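Local structure of putative dienelactone hydrolase (Klebsiella pneumoniae subsp. pneumoniae MGH 78578, 3F67) at residues A[94-99]-A[126-131]; A[132-137]-A[162-167]; A[61-66]-A[101-106]. The protein is probably a hydrolase of the dienelactone hydrolase family, with an alpha/beta-hydrolase fold and a likely cysteine nucleophile. All coordinates share one frame; numbering follows the deposited sequence. Where two conformers were deposited one is given.

Contact 1: A[94-99]-A[126-131]; sequences AQVLAD and GRITWL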
ATOM      1  N   ALA A  94       5.548   3.500 -13.165  1.00 15.61           N
ATOM      2  CA  ALA A  94       6.997   3.153 -13.175  1.00 15.38           C
ATOM      3  C   ALA A  94       7.766   4.006 -12.158  1.00 15.49           C
ATOM      4  O   ALA A  94       8.657   3.504 -11.461  1.00 15.75           O
ATOM      5  CB  ALA A  94       7.587   3.335 -14.545  1.00 17.46           C
ATOM      6  N   GLN A  95       7.406   5.286 -12.097  1.00 15.34           N
ATOM      7  CA  GLN A  95       7.973   6.218 -11.137  1.00 14.73           C
ATOM      8  C   GLN A  95       7.683   5.780  -9.714  1.00 14.29           C
ATOM      9  O   GLN A  95       8.578   5.830  -8.841  1.00 13.92           O
ATOM     10  CB  GLN A  95       7.404   7.637 -11.383  1.00 15.17           C
ATOM     11  CG  GLN A  95       7.926   8.680 -10.416  1.00 14.71           C
ATOM     12  CD  GLN A  95       7.119   9.962 -10.501  1.00 15.63           C
ATOM     13  OE1 GLN A  95       7.432  10.835 -11.297  1.00 16.73           O
ATOM     14  NE2 GLN A  95       6.045  10.053  -9.731  1.00 14.83           N
ATOM     15  N   VAL A  96       6.436   5.378  -9.462  1.00 13.20           N
ATOM     16  CA  VAL A  96       5.989   4.985  -8.121  1.00 13.49           C
ATOM     17  C   VAL A  96       6.802   3.765  -7.674  1.00 13.61           C
ATOM     18  O   VAL A  96       7.334   3.733  -6.559  1.00 13.98           O
ATOM     19  CB  VAL A  96       4.473   4.653  -8.076  1.00 14.45           C
ATOM     20  CG1 VAL A  96       4.100   4.066  -6.682  1.00 13.64           C
ATOM     21  CG2 VAL A  96       3.603   5.903  -8.334  1.00 12.72           C
ATOM     22  N   LEU A  97       6.923   2.769  -8.544  1.00 14.64           N
ATOM     23  CA  LEU A  97       7.602   1.528  -8.122  1.00 14.44           C
ATOM     24  C   LEU A  97       9.092   1.822  -7.839  1.00 15.27           C
ATOM     25  O   LEU A  97       9.667   1.291  -6.880  1.00 14.30           O
ATOM     26  CB  LEU A  97       7.444   0.438  -9.193  1.00 14.97           C
ATOM     27  CG  LEU A  97       5.939   0.108  -9.486  1.00 16.21           C
ATOM     28  CD1 LEU A  97       5.912  -0.992 -10.534  1.00 19.94           C
ATOM     29  CD2 LEU A  97       5.169  -0.344  -8.245  1.00 19.74           C
ATOM     30  N   ALA A  98       9.702   2.688  -8.644  1.00 15.51           N
ATOM     31  CA  ALA A  98      11.098   3.054  -8.423  1.00 16.03           C
ATOM     32  C   ALA A  98      11.246   3.847  -7.105  1.00 15.79           C
ATOM     33  O   ALA A  98      12.221   3.664  -6.355  1.00 15.86           O
ATOM     34  CB  ALA A  98      11.650   3.884  -9.625  1.00 16.99           C
ATOM     35  N   ASP A  99      10.280   4.703  -6.805  1.00 14.17           N
ATOM     36  CA  ASP A  99      10.316   5.432  -5.528  1.00 13.61           C
ATOM     37  C   ASP A  99      10.179   4.451  -4.352  1.00 14.37           C
ATOM     38  O   ASP A  99      10.797   4.671  -3.301  1.00 14.49           O
ATOM     39  CB  ASP A  99       9.182   6.488  -5.455  1.00 14.04           C
ATOM     40  CG  ASP A  99       9.490   7.725  -6.297  1.00 15.74           C
ATOM     41  OD1 ASP A  99      10.693   7.985  -6.598  1.00 16.54           O
ATOM     42  OD2 ASP A  99       8.538   8.431  -6.675  1.00 17.31           O
ATOM     43  N   GLY A 126      -3.490   0.301  -2.759  1.00 14.74           N
ATOM     44  CA  GLY A 126      -3.711  -1.152  -2.781  1.00 13.91           C
ATOM     45  C   GLY A 126      -3.437  -1.680  -4.173  1.00 13.46           C
ATOM     46  O   GLY A 126      -2.910  -2.776  -4.303  1.00 13.76           O
ATOM     47  N   ARG A 127      -3.756  -0.904  -5.214  1.00 13.54           N
ATOM     48  CA  ARG A 127      -3.370  -1.347  -6.560  1.00 13.61           C
ATOM     49  C   ARG A 127      -1.851  -1.357  -6.698  1.00 14.14           C
ATOM     50  O   ARG A 127      -1.269  -2.307  -7.221  1.00 13.80           O
ATOM     51  CB  ARG A 127      -4.038  -0.473  -7.633  1.00 12.69           C
ATOM     52  CG  ARG A 127      -3.486  -0.771  -9.055  1.00 12.40           C
ATOM     53  CD  ARG A 127      -4.213   0.055 -10.105  1.00 14.67           C
ATOM     54  NE  ARG A 127      -3.513  -0.009 -11.402  1.00 15.07           N
ATOM     55  CZ  ARG A 127      -2.448   0.717 -11.708  1.00 16.22           C
ATOM     56  NH1 ARG A 127      -1.978   1.625 -10.845  1.00 15.61           N
ATOM     57  NH2 ARG A 127      -1.889   0.588 -12.912  1.00 15.36           N
ATOM     58  N   ILE A 128      -1.221  -0.276  -6.238  1.00 14.55           N
ATOM     59  CA  ILE A 128       0.253  -0.162  -6.269  1.00 14.36           C
ATOM     60  C   ILE A 128       0.899  -1.331  -5.515  1.00 14.84           C
ATOM     61  O   ILE A 128       1.917  -1.873  -5.962  1.00 14.87           O
ATOM     62  CB  ILE A 128       0.676   1.221  -5.684  1.00 14.21           C
ATOM     63  CG1 ILE A 128       0.214   2.379  -6.602  1.00 14.07           C
ATOM     64  CG2 ILE A 128       2.200   1.268  -5.416  1.00 13.74           C
ATOM     65  CD1 ILE A 128       0.787   2.332  -8.023  1.00 12.90           C
ATOM     66  N   THR A 129       0.285  -1.714  -4.405  1.00 14.41           N
ATOM     67  CA  THR A 129       0.751  -2.851  -3.623  1.00 14.31           C
ATOM     68  C   THR A 129       0.872  -4.124  -4.484  1.00 14.71           C
ATOM     69  O   THR A 129       1.894  -4.795  -4.440  1.00 13.58           O
ATOM     70  CB  THR A 129      -0.129  -3.054  -2.356  1.00 14.19           C
ATOM     71  OG1 THR A 129       0.120  -1.951  -1.475  1.00 18.44           O
ATOM     72  CG2 THR A 129       0.325  -4.315  -1.564  1.00 13.95           C
ATOM     73  N   TRP A 130      -0.180  -4.465  -5.243  1.00 14.45           N
ATOM     74  CA  TRP A 130      -0.083  -5.612  -6.144  1.00 14.86           C
ATOM     75  C   TRP A 130       1.059  -5.451  -7.132  1.00 14.97           C
ATOM     76  O   TRP A 130       1.832  -6.389  -7.370  1.00 14.61           O
ATOM     77  CB  TRP A 130      -1.389  -5.757  -6.950  1.00 13.98           C
ATOM     78  CG  TRP A 130      -2.575  -6.293  -6.180  1.00 13.27           C
ATOM     79  CD1 TRP A 130      -3.676  -5.581  -5.729  1.00 12.85           C
ATOM     80  CD2 TRP A 130      -2.819  -7.670  -5.838  1.00 13.15           C
ATOM     81  NE1 TRP A 130      -4.585  -6.448  -5.122  1.00 13.78           N
ATOM     82  CE2 TRP A 130      -4.073  -7.725  -5.172  1.00 14.20           C
ATOM     83  CE3 TRP A 130      -2.076  -8.869  -6.013  1.00 13.81           C
ATOM     84  CZ2 TRP A 130      -4.618  -8.921  -4.688  1.00 15.58           C
ATOM     85  CZ3 TRP A 130      -2.620 -10.078  -5.534  1.00 14.34           C
ATOM     86  CH2 TRP A 130      -3.888 -10.094  -4.879  1.00 16.34           C
ATOM     87  N   LEU A 131       1.122  -4.282  -7.763  1.00 14.42           N
ATOM     88  CA  LEU A 131       2.185  -4.045  -8.749  1.00 14.09           C
ATOM     89  C   LEU A 131       3.579  -4.230  -8.138  1.00 14.70           C
ATOM     90  O   LEU A 131       4.493  -4.788  -8.793  1.00 14.80           O
ATOM     91  CB  LEU A 131       2.076  -2.657  -9.384  1.00 15.25           C
ATOM     92  CG  LEU A 131       0.771  -2.335 -10.145  1.00 17.11           C
ATOM     93  CD1 LEU A 131       0.869  -0.953 -10.854  1.00 19.63           C
ATOM     94  CD2 LEU A 131       0.334  -3.404 -11.080  1.00 22.72           C
TER
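Leu-131, which meets Leu-97 across the contact, also lays CD1 over one face of the Arg-127 guanidinium, 3.5 Å above its plane and shifted toward the rim. The same guanidinium forms a salt bridge through NH2 with Asp-93 and a hydrogen bond through NE with His-160, which together hold it beside the leucine. These residues belong to two helices that pack on one side of the sheet in an alpha/beta-hydrolase fold, helix 93-108 and helix 124-133; the latter follows the probable nucleophile elbow at Cys-123. The segments cross at -72°, their axes 10.6 Å apart at closest; the side chains that meet between them are all apolar, and no hydrogen bond crosses. Val-96 and Ile-128 make the closest touch, CG1 of Val-96 lying 3.6 Å from CG2 of Ile-128. Both methyls stand anti to their own backbone N, a setting (chi1 173° for Val-96) that brings one branch of each residue to the other. CD1 of Ile-128 reaches the same Val-96 CG1 at 4.0 Å, so the valine methyl meets both the branch and the tip of the isoleucine. Ile-128 also packs on Leu-100, further along helix 93-108. Leu-97 begins beside the seam but extends into it: its CD2 comes to 4.0 Å from Leu-131 CB, the two side chains nearly perpendicular, and to 4.3 Å from Ile-128 O.

Contact 2: A[132-137]-A[162-167]; sequences YAAHNP and VDIAVD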
ATOM      1  N   TYR A 132       3.781  -3.672  -6.930  1.00 13.81           N
ATOM      2  CA  TYR A 132       5.099  -3.735  -6.292  1.00 14.23           C
ATOM      3  C   TYR A 132       5.493  -5.181  -5.967  1.00 14.36           C
ATOM      4  O   TYR A 132       6.693  -5.561  -6.076  1.00 15.28           O
ATOM      5  CB  TYR A 132       5.130  -2.875  -4.997  1.00 13.39           C
ATOM      6  CG  TYR A 132       6.555  -2.589  -4.586  1.00 13.18           C
ATOM      7  CD1 TYR A 132       7.390  -1.826  -5.401  1.00 14.50           C
ATOM      8  CD2 TYR A 132       7.067  -3.139  -3.416  1.00 14.17           C
ATOM      9  CE1 TYR A 132       8.710  -1.603  -5.064  1.00 13.90           C
ATOM     10  CE2 TYR A 132       8.412  -2.912  -3.042  1.00 15.23           C
ATOM     11  CZ  TYR A 132       9.207  -2.137  -3.871  1.00 16.59           C
ATOM     12  OH  TYR A 132      10.522  -1.906  -3.545  1.00 18.02           O
ATOM     13  N   ALA A 133       4.498  -6.006  -5.616  1.00 13.76           N
ATOM     14  CA  ALA A 133       4.762  -7.414  -5.365  1.00 15.00           C
ATOM     15  C   ALA A 133       5.253  -8.172  -6.616  1.00 16.09           C
ATOM     16  O   ALA A 133       5.945  -9.175  -6.476  1.00 16.68           O
ATOM     17  CB  ALA A 133       3.506  -8.132  -4.737  1.00 15.48           C
ATOM     18  N   ALA A 134       4.960  -7.659  -7.816  1.00 15.28           N
ATOM     19  CA  ALA A 134       5.515  -8.233  -9.052  1.00 16.94           C
ATOM     20  C   ALA A 134       6.769  -7.484  -9.515  1.00 17.56           C
ATOM     21  O   ALA A 134       7.335  -7.785 -10.580  1.00 19.69           O
ATOM     22  CB  ALA A 134       4.473  -8.194 -10.161  1.00 17.35           C
ATOM     23  N   HIS A 135       7.191  -6.486  -8.754  1.00 14.98           N
ATOM     24  CA  HIS A 135       8.333  -5.659  -9.174  1.00 15.24           C
ATOM     25  C   HIS A 135       9.624  -5.968  -8.411  1.00 16.05           C
ATOM     26  O   HIS A 135      10.702  -6.073  -9.009  1.00 15.74           O
ATOM     27  CB  HIS A 135       7.947  -4.185  -9.021  1.00 15.12           C
ATOM     28  CG  HIS A 135       9.088  -3.228  -9.208  1.00 15.58           C
ATOM     29  ND1 HIS A 135       9.501  -2.789 -10.453  1.00 17.03           N
ATOM     30  CD2 HIS A 135       9.892  -2.617  -8.303  1.00 15.52           C
ATOM     31  CE1 HIS A 135      10.518  -1.951 -10.306  1.00 18.70           C
ATOM     32  NE2 HIS A 135      10.760  -1.813  -9.010  1.00 15.89           N
ATOM     33  N   ASN A 136       9.518  -6.066  -7.087  1.00 16.28           N
ATOM     34  CA  ASN A 136      10.710  -6.186  -6.216  1.00 16.15           C
ATOM     35  C   ASN A 136      10.862  -7.624  -5.753  1.00 17.40           C
ATOM     36  O   ASN A 136      10.105  -8.078  -4.905  1.00 17.20           O
ATOM     37  CB  ASN A 136      10.641  -5.209  -4.991  1.00 15.69           C
ATOM     38  CG  ASN A 136      11.911  -5.268  -4.135  1.00 17.67           C
ATOM     39  OD1 ASN A 136      12.738  -6.162  -4.337  1.00 17.35           O
ATOM     40  ND2 ASN A 136      12.097  -4.288  -3.213  1.00 16.06           N
ATOM     41  N   PRO A 137      11.866  -8.345  -6.283  1.00 17.93           N
ATOM     42  CA  PRO A 137      11.980  -9.769  -5.926  1.00 19.12           C
ATOM     43  C   PRO A 137      12.369  -9.997  -4.446  1.00 18.87           C
ATOM     44  O   PRO A 137      12.225 -11.120  -3.947  1.00 18.75           O
ATOM     45  CB  PRO A 137      13.092 -10.288  -6.849  1.00 18.71           C
ATOM     46  CG  PRO A 137      13.850  -9.131  -7.245  1.00 21.16           C
ATOM     47  CD  PRO A 137      12.932  -7.919  -7.203  1.00 19.17           C
ATOM     48  N   VAL A 162      -4.386  -7.689 -12.674  0.50 15.38           N
ATOM     49  CA  VAL A 162      -4.702  -8.926 -13.416  0.50 15.79           C
ATOM     50  C   VAL A 162      -3.554  -9.279 -14.344  0.50 16.27           C
ATOM     51  O   VAL A 162      -3.266 -10.448 -14.531  0.50 15.68           O
ATOM     52  CB  VAL A 162      -6.018  -8.862 -14.216  0.50 16.09           C
ATOM     53  CG1 VAL A 162      -7.240  -8.961 -13.281  0.50 16.14           C
ATOM     54  CG2 VAL A 162      -6.055  -7.630 -15.092  0.50 14.64           C
ATOM     55  N   ASP A 163      -2.881  -8.256 -14.888  1.00 16.88           N
ATOM     56  CA  ASP A 163      -1.775  -8.469 -15.893  1.00 18.29           C
ATOM     57  C   ASP A 163      -0.466  -8.986 -15.297  1.00 19.57           C
ATOM     58  O   ASP A 163       0.372  -9.581 -16.003  1.00 18.59           O
ATOM     59  CB  ASP A 163      -1.460  -7.146 -16.616  1.00 18.31           C
ATOM     60  CG  ASP A 163      -2.628  -6.598 -17.337  1.00 20.80           C
ATOM     61  OD1 ASP A 163      -3.256  -7.345 -18.148  1.00 23.26           O
ATOM     62  OD2 ASP A 163      -2.973  -5.429 -17.106  1.00 23.03           O
ATOM     63  N   ILE A 164      -0.262  -8.719 -14.000  1.00 19.23           N
ATOM     64  CA  ILE A 164       1.034  -9.014 -13.381  1.00 20.31           C
ATOM     65  C   ILE A 164       0.990 -10.166 -12.429  1.00 20.19           C
ATOM     66  O   ILE A 164       2.011 -10.535 -11.871  1.00 19.00           O
ATOM     67  CB  ILE A 164       1.681  -7.755 -12.727  1.00 20.04           C
ATOM     68  CG1 ILE A 164       0.736  -7.020 -11.763  1.00 20.89           C
ATOM     69  CG2 ILE A 164       2.042  -6.792 -13.826  1.00 22.70           C
ATOM     70  CD1 ILE A 164       0.473  -7.715 -10.431  1.00 18.23           C
ATOM     71  N   ALA A 165      -0.197 -10.775 -12.279  1.00 21.02           N
ATOM     72  CA  ALA A 165      -0.347 -11.914 -11.379  1.00 22.04           C
ATOM     73  C   ALA A 165       0.740 -12.943 -11.723  1.00 22.17           C
ATOM     74  O   ALA A 165       1.377 -13.578 -10.879  1.00 21.99           O
ATOM     75  CB  ALA A 165      -1.785 -12.524 -11.496  1.00 22.15           C
ATOM     76  N   VAL A 166       0.987 -13.072 -13.017  1.00 24.05           N
ATOM     77  CA  VAL A 166       2.001 -13.943 -13.497  1.00 22.90           C
ATOM     78  C   VAL A 166       3.438 -13.702 -12.971  1.00 23.44           C
ATOM     79  O   VAL A 166       4.233 -14.637 -12.916  1.00 23.94           O
ATOM     80  CB  VAL A 166       1.954 -13.964 -15.088  1.00 24.29           C
ATOM     81  CG1 VAL A 166       1.956 -12.535 -15.669  1.00 22.57           C
ATOM     82  CG2 VAL A 166       3.066 -14.834 -15.642  1.00 25.27           C
ATOM     83  N   ASP A 167       3.755 -12.464 -12.566  1.00 22.57           N
ATOM     84  CA  ASP A 167       5.122 -12.034 -12.166  1.00 22.13           C
ATOM     85  C   ASP A 167       5.229 -11.811 -10.633  1.00 20.92           C
ATOM     86  O   ASP A 167       6.263 -11.408 -10.131  1.00 19.86           O
ATOM     87  CB  ASP A 167       5.502 -10.713 -12.874  1.00 22.29           C
ATOM     88  CG  ASP A 167       5.643 -10.872 -14.387  1.00 26.36           C
ATOM     89  OD1 ASP A 167       5.999 -11.965 -14.860  1.00 29.38           O
ATOM     90  OD2 ASP A 167       5.395  -9.898 -15.106  1.00 30.75           O
TER
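The turn that leads out of helix 124-133 is met here at Ala-134 by the short, weakly bonded helix 161-164 and the residues after it, two elements of the alpha/beta-hydrolase fold. Ala-134 is the hub, and its CA lies 4.9 Å from that of Asp-167. Its small CB points into the other segment and meets two residues, 3.8 Å from CB of Ile-164 and equally far from CB of Asp-167, and slightly closer, 3.7 Å, to Asp-167 O. Ile-164 turns CG1 into the crowded position between its backbone N and carbonyl carbon (chi1 52°), and from there CD1 also comes to 4.0 Å from Ala-134 CB. Backbone joins in as well: CA of Ala-134 makes a C-H...O contact with Asp-167 O at 3.4 Å, with an angle of 138° at the hydrogen. No conventional hydrogen bond spans the two segments, and each bend is held from within. Tyr-132 O accepts from both His-135 N and Asn-136 N, while Asp-167 N donates to Ile-164 O at 2.7 Å. Farther from the interface, Asn-136 ND2 bonds to Tyr-132 OH at 2.9 Å, the hydroxyl somewhat out of the amide plane, tying the loop back to the helix. A backbone hydrogen bond between Ala-133 and Asn-169 continues the junction, and Leu-168 packs on both alanines. Close alanine packing of this kind joins the far end of the helix behind the probable nucleophile elbow to the connection that runs on into strand 172-177, within the three-layer alpha/beta-hydrolase sandwich.

Contact 3: A[61-66]-A[101-106]; sequences LAIAPE and DHVASW
Ile-63 and Val-103 form the tight centre of this strand-to-helix contact, CG2 of the isoleucine packing 3.7 Å from CG1 of the valine, the two side chains lying alongside with their tips pointing opposite ways. The other valine branch, CG2, turns to Pro-65 and lies 3.8 Å from its CB and 3.9 Å from its CG, so one forked residue of the helix serves two positions of the strand. Trp-106 closes the cluster from one turn further on. With its CG anti to the backbone N (chi1 173°), the indole swings toward the strand and offers its edge, not a face: Ile-63 CD1 sits in the ring plane, 3.6 Å from CZ3. All four of these residues are buried, and no polar group bridges the segments. The packing thins toward the start of the strand, where the Leu-61 side chain stays 5.0 Å from the helix segment. On the far side of the helix Ala-104 points away from the strand, and Ser-105 is exposed to solvent. Strand and helix run roughly antiparallel, at 142°, as expected within a beta-alpha-beta crossover from strand 61-65 to strand 116-122. Ala-62 and Ala-64 pack against helix 46-57 on the opposite face of the sheet; strands 16-25 and 32-38 flank the strand, and Trp-106 also rests on strand 4-13.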
ATOM      1  N   LEU A  61       9.063  -0.951  11.553  1.00 14.70           N
ATOM      2  CA  LEU A  61       9.491   0.373  11.018  1.00 14.09           C
ATOM      3  C   LEU A  61       8.551   0.635   9.850  1.00 14.04           C
ATOM      4  O   LEU A  61       8.679   0.020   8.771  1.00 14.07           O
ATOM      5  CB  LEU A  61      10.962   0.344  10.551  1.00 13.64           C
ATOM      6  CG  LEU A  61      11.435   1.527   9.653  1.00 13.65           C
ATOM      7  CD1 LEU A  61      11.169   2.852  10.373  1.00 14.06           C
ATOM      8  CD2 LEU A  61      12.962   1.339   9.354  1.00 14.70           C
ATOM      9  N   ALA A  62       7.590   1.528  10.058  1.00 13.20           N
ATOM     10  CA  ALA A  62       6.574   1.787   9.034  1.00 13.10           C
ATOM     11  C   ALA A  62       6.874   3.120   8.387  1.00 13.43           C
ATOM     12  O   ALA A  62       7.115   4.130   9.091  1.00 14.31           O
ATOM     13  CB  ALA A  62       5.165   1.861   9.702  1.00 13.33           C
ATOM     14  N   ILE A  63       6.866   3.137   7.074  1.00 13.10           N
ATOM     15  CA  ILE A  63       7.321   4.364   6.320  1.00 13.68           C
ATOM     16  C   ILE A  63       6.300   4.688   5.248  1.00 14.67           C
ATOM     17  O   ILE A  63       5.984   3.816   4.438  1.00 14.01           O
ATOM     18  CB  ILE A  63       8.705   4.133   5.633  1.00 13.19           C
ATOM     19  CG1 ILE A  63       9.760   3.766   6.687  1.00 13.83           C
ATOM     20  CG2 ILE A  63       9.146   5.427   4.892  1.00 13.89           C
ATOM     21  CD1 ILE A  63      10.975   3.010   6.055  1.00 17.32           C
ATOM     22  N   ALA A  64       5.756   5.921   5.255  1.00 13.27           N
ATOM     23  CA  ALA A  64       4.783   6.326   4.232  1.00 14.66           C
ATOM     24  C   ALA A  64       5.409   7.470   3.407  1.00 13.88           C
ATOM     25  O   ALA A  64       5.485   8.608   3.891  1.00 14.20           O
ATOM     26  CB  ALA A  64       3.509   6.855   4.892  1.00 14.07           C
ATOM     27  N   PRO A  65       5.784   7.186   2.155  1.00 14.26           N
ATOM     28  CA  PRO A  65       6.330   8.242   1.266  1.00 13.44           C
ATOM     29  C   PRO A  65       5.230   9.095   0.598  1.00 13.77           C
ATOM     30  O   PRO A  65       4.146   8.590   0.268  1.00 14.41           O
ATOM     31  CB  PRO A  65       7.085   7.428   0.199  1.00 13.85           C
ATOM     32  CG  PRO A  65       6.289   6.133   0.085  1.00 13.17           C
ATOM     33  CD  PRO A  65       5.875   5.834   1.545  1.00 14.35           C
ATOM     34  N   GLU A  66       5.566  10.358   0.385  0.50 14.23           N
ATOM     35  CA  GLU A  66       4.738  11.308  -0.319  0.50 14.90           C
ATOM     36  C   GLU A  66       4.944  11.070  -1.818  0.50 14.64           C
ATOM     37  O   GLU A  66       5.697  11.809  -2.482  0.50 14.94           O
ATOM     38  CB  GLU A  66       5.202  12.715   0.060  0.50 14.40           C
ATOM     39  CG  GLU A  66       4.124  13.782  -0.136  0.50 19.33           C
ATOM     40  CD  GLU A  66       2.918  13.543   0.749  0.50 25.53           C
ATOM     41  OE1 GLU A  66       2.050  12.735   0.350  0.50 25.67           O
ATOM     42  OE2 GLU A  66       2.833  14.174   1.836  0.50 29.04           O
ATOM     43  N   ASP A 101      11.207   1.407  -4.280  1.00 13.30           N
ATOM     44  CA  ASP A 101      12.571   0.809  -4.158  1.00 14.98           C
ATOM     45  C   ASP A 101      13.494   1.743  -3.368  1.00 15.68           C
ATOM     46  O   ASP A 101      14.320   1.266  -2.566  1.00 15.53           O
ATOM     47  CB  ASP A 101      13.237   0.578  -5.514  1.00 15.47           C
ATOM     48  CG  ASP A 101      12.550  -0.507  -6.350  1.00 18.06           C
ATOM     49  OD1 ASP A 101      11.851  -1.413  -5.800  1.00 16.69           O
ATOM     50  OD2 ASP A 101      12.741  -0.435  -7.586  1.00 18.36           O
ATOM     51  N   HIS A 102      13.380   3.062  -3.604  1.00 15.53           N
ATOM     52  CA  HIS A 102      14.263   3.984  -2.859  1.00 15.84           C
ATOM     53  C   HIS A 102      13.916   4.061  -1.377  1.00 15.49           C
ATOM     54  O   HIS A 102      14.789   4.288  -0.519  1.00 14.74           O
ATOM     55  CB  HIS A 102      14.299   5.377  -3.516  1.00 16.45           C
ATOM     56  CG  HIS A 102      15.146   5.400  -4.748  1.00 21.07           C
ATOM     57  ND1 HIS A 102      14.704   4.920  -5.958  1.00 25.63           N
ATOM     58  CD2 HIS A 102      16.432   5.788  -4.946  1.00 26.36           C
ATOM     59  CE1 HIS A 102      15.663   5.036  -6.862  1.00 26.42           C
ATOM     60  NE2 HIS A 102      16.720   5.573  -6.279  1.00 28.19           N
ATOM     61  N   VAL A 103      12.631   3.897  -1.071  1.00 14.94           N
ATOM     62  CA  VAL A 103      12.229   3.862   0.334  1.00 14.52           C
ATOM     63  C   VAL A 103      12.890   2.608   0.992  1.00 15.00           C
ATOM     64  O   VAL A 103      13.433   2.691   2.102  1.00 15.41           O
ATOM     65  CB  VAL A 103      10.684   3.735   0.454  1.00 15.36           C
ATOM     66  CG1 VAL A 103      10.324   3.418   1.958  1.00 13.24           C
ATOM     67  CG2 VAL A 103      10.018   5.031  -0.017  1.00 15.60           C
ATOM     68  N   ALA A 104      12.838   1.462   0.307  1.00 14.43           N
ATOM     69  CA  ALA A 104      13.392   0.210   0.843  1.00 15.22           C
ATOM     70  C   ALA A 104      14.908   0.404   1.055  1.00 14.05           C
ATOM     71  O   ALA A 104      15.478  -0.049   2.077  1.00 14.47           O
ATOM     72  CB  ALA A 104      13.107  -0.970  -0.138  1.00 14.59           C
ATOM     73  N   SER A 105      15.558   1.075   0.108  0.50 14.21           N
ATOM     74  CA  SER A 105      17.014   1.313   0.191  0.50 13.14           C
ATOM     75  C   SER A 105      17.358   2.180   1.392  0.50 13.53           C
ATOM     76  O   SER A 105      18.303   1.898   2.146  0.50 13.21           O
ATOM     77  CB  SER A 105      17.539   1.946  -1.100  0.50 13.56           C
ATOM     78  OG  SER A 105      17.537   0.987  -2.143  0.50 11.63           O
ATOM     79  N   TRP A 106      16.575   3.237   1.577  1.00 12.88           N
ATOM     80  CA  TRP A 106      16.792   4.168   2.706  1.00 13.65           C
ATOM     81  C   TRP A 106      16.538   3.398   4.001  1.00 12.73           C
ATOM     82  O   TRP A 106      17.292   3.524   4.942  1.00 12.56           O
ATOM     83  CB  TRP A 106      15.852   5.376   2.595  1.00 14.30           C
ATOM     84  CG  TRP A 106      15.879   6.330   3.804  1.00 14.69           C
ATOM     85  CD1 TRP A 106      16.672   7.440   3.967  1.00 14.06           C
ATOM     86  CD2 TRP A 106      15.068   6.243   4.981  1.00 14.94           C
ATOM     87  NE1 TRP A 106      16.406   8.050   5.193  1.00 13.43           N
ATOM     88  CE2 TRP A 106      15.425   7.333   5.822  1.00 14.40           C
ATOM     89  CE3 TRP A 106      14.063   5.346   5.409  1.00 13.86           C
ATOM     90  CZ2 TRP A 106      14.824   7.553   7.054  1.00 16.88           C
ATOM     91  CZ3 TRP A 106      13.480   5.559   6.664  1.00 15.42           C
ATOM     92  CH2 TRP A 106      13.858   6.675   7.457  1.00 16.53           C
TER

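Contacts 1 and 3 are buried and joined through apolar side chains, and both draw on helix 93-108: successive parts of it face first helix 124-133, then strand 61-65. Contact 2 shares helix 124-133 with contact 1 but lies nearer the surface; there an alanine methyl and backbone atoms do much of the work, with Ile-164 the branched residue that touches. Contacts 1 and 2 merge where Leu-131 CD2 packs 3.7 Å from Ile-164 CG1. Polar chemistry appears between the contacts instead: Asp-101 of segment 101-106 probably accepts hydrogen bonds from Tyr-132 OH and His-135 NE2 of segment 132-137, linking contacts 2 and 3, whose centres are about 19 Å apart.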